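Local coordinates for molybdate-binding protein MolA (PDB 3PSH) that binds molybdate and tungstate in the periplasm and serves the MolBCA ABC transporter in low-affinity molybdate import, at residues K100-S103 and P108-A111. Numbering follows the deposited sequence.
Sequences KQIS and PVVA
I102 and V109 form a small, buried apolar contact between the last turn of helix 96-103 and the start of strand 109-112. The strand lies at the outer end of a four-stranded parallel sheet within this chain. The meeting is methyl to methyl. CG2 of I102 lies 3.4 Å from CG2 of V109, a close approach for two methyl carbons. Behind this methyl, CB of I102 is 3.8 Å from the same CG2 of V109. The two side chains cross at about a right angle. In I102 the touching methyl is anti to the backbone N, while CG1 sits beside that N (chi1 -59°). CD1 of I102 stands further off, 4.3 Å from CG2 of V109. In V109 the other methyl, CG1, is anti to the backbone N (chi1 168°), which puts CG2 beside the N and facing the helix.

S103 borders the contact. Its OG is 4.3 Å from CG2 of V109, a loose approach. The hydroxyl is hydrogen-bonded to the carbonyl O of I99, one turn back in the helix. Of the CA atoms, those of S103 and P108 come nearest across the contact, at 6.5 Å.

I102 also touches V88 of strand 87-91, I77 of helix 77-82 and I107 of the connecting loop, and V109 touches V90, so the pair is part of a wider apolar core. Strand 87-91, helix 96-103 and strand 109-112 make a beta-alpha-beta unit, and the contact lies in its second half, where a short loop returns the chain from helix to strand. Such helix-on-sheet packing is characteristic of the alpha/beta lobes of periplasmic binding proteins.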
loop_
_atom_site.group_PDB
_atom_site.type_symbol
_atom_site.label_atom_id
_atom_site.label_comp_id
_atom_site.label_asym_id
_atom_site.label_seq_id
_atom_site.Cartn_x
_atom_site.Cartn_y
_atom_site.Cartn_z
ATOM N N LYS A 100 0.819 10.831 21.679
ATOM C CA LYS A 100 1.035 11.635 22.900
ATOM C C LYS A 100 2.446 11.392 23.451
ATOM O O LYS A 100 3.074 12.368 23.837
ATOM C CB LYS A 100 -0.028 11.365 23.979
ATOM C CG LYS A 100 0.121 12.289 25.248
ATOM C CD LYS A 100 -1.107 12.077 26.119
ATOM C CE LYS A 100 -1.062 12.834 27.477
ATOM N NZ LYS A 100 0.178 12.495 28.276
ATOM N N GLN A 101 2.913 10.130 23.517
ATOM C CA GLN A 101 4.366 9.859 23.927
ATOM C C GLN A 101 5.341 10.754 23.129
ATOM O O GLN A 101 6.230 11.340 23.685
ATOM C CB GLN A 101 4.775 8.397 23.860
ATOM C CG GLN A 101 4.100 7.574 24.917
ATOM C CD GLN A 101 4.797 6.279 25.067
ATOM O OE1 GLN A 101 5.929 6.277 25.546
ATOM N NE2 GLN A 101 4.163 5.144 24.601
ATOM N N ILE A 102 5.166 10.812 21.827
ATOM C CA ILE A 102 6.098 11.557 20.970
ATOM C C ILE A 102 5.886 13.096 21.114
ATOM O O ILE A 102 6.872 13.788 21.311
ATOM C CB ILE A 102 5.909 11.089 19.487
ATOM C CG1 ILE A 102 6.178 9.540 19.342
ATOM C CG2 ILE A 102 6.764 11.921 18.625
ATOM C CD1 ILE A 102 5.683 9.058 17.988
ATOM N N SER A 103 4.624 13.565 21.199
ATOM C CA SER A 103 4.350 14.990 21.373
ATOM C C SER A 103 4.859 15.473 22.751
ATOM O O SER A 103 5.238 16.604 22.867
ATOM C CB SER A 103 2.880 15.196 21.326
ATOM O OG SER A 103 2.470 14.825 20.012
ATOM N N PRO A 108 7.740 16.777 16.462
ATOM C CA PRO A 108 6.525 16.922 15.592
ATOM C C PRO A 108 6.165 15.505 15.039
ATOM O O PRO A 108 7.035 14.701 14.714
ATOM C CB PRO A 108 7.009 17.856 14.422
ATOM C CG PRO A 108 8.293 18.448 14.977
ATOM C CD PRO A 108 8.899 17.492 15.908
ATOM N N VAL A 109 4.863 15.282 14.898
ATOM C CA VAL A 109 4.342 14.025 14.370
ATOM C C VAL A 109 3.435 14.322 13.147
ATOM O O VAL A 109 2.594 15.233 13.209
ATOM C CB VAL A 109 3.383 13.413 15.447
ATOM C CG1 VAL A 109 2.506 12.184 14.825
ATOM C CG2 VAL A 109 4.164 12.875 16.627
ATOM N N VAL A 110 3.613 13.537 12.087
ATOM C CA VAL A 110 2.842 13.746 10.884
ATOM C C VAL A 110 2.217 12.387 10.544
ATOM O O VAL A 110 2.938 11.401 10.328
ATOM C CB VAL A 110 3.730 14.110 9.697
ATOM C CG1 VAL A 110 2.894 14.240 8.330
ATOM C CG2 VAL A 110 4.379 15.450 9.969
ATOM N N ALA A 111 0.882 12.369 10.671
ATOM C CA ALA A 111 0.048 11.102 10.475
ATOM C C ALA A 111 -0.320 10.974 9.002
ATOM O O ALA A 111 -0.718 12.026 8.322
ATOM C CB ALA A 111 -1.209 11.193 11.362
#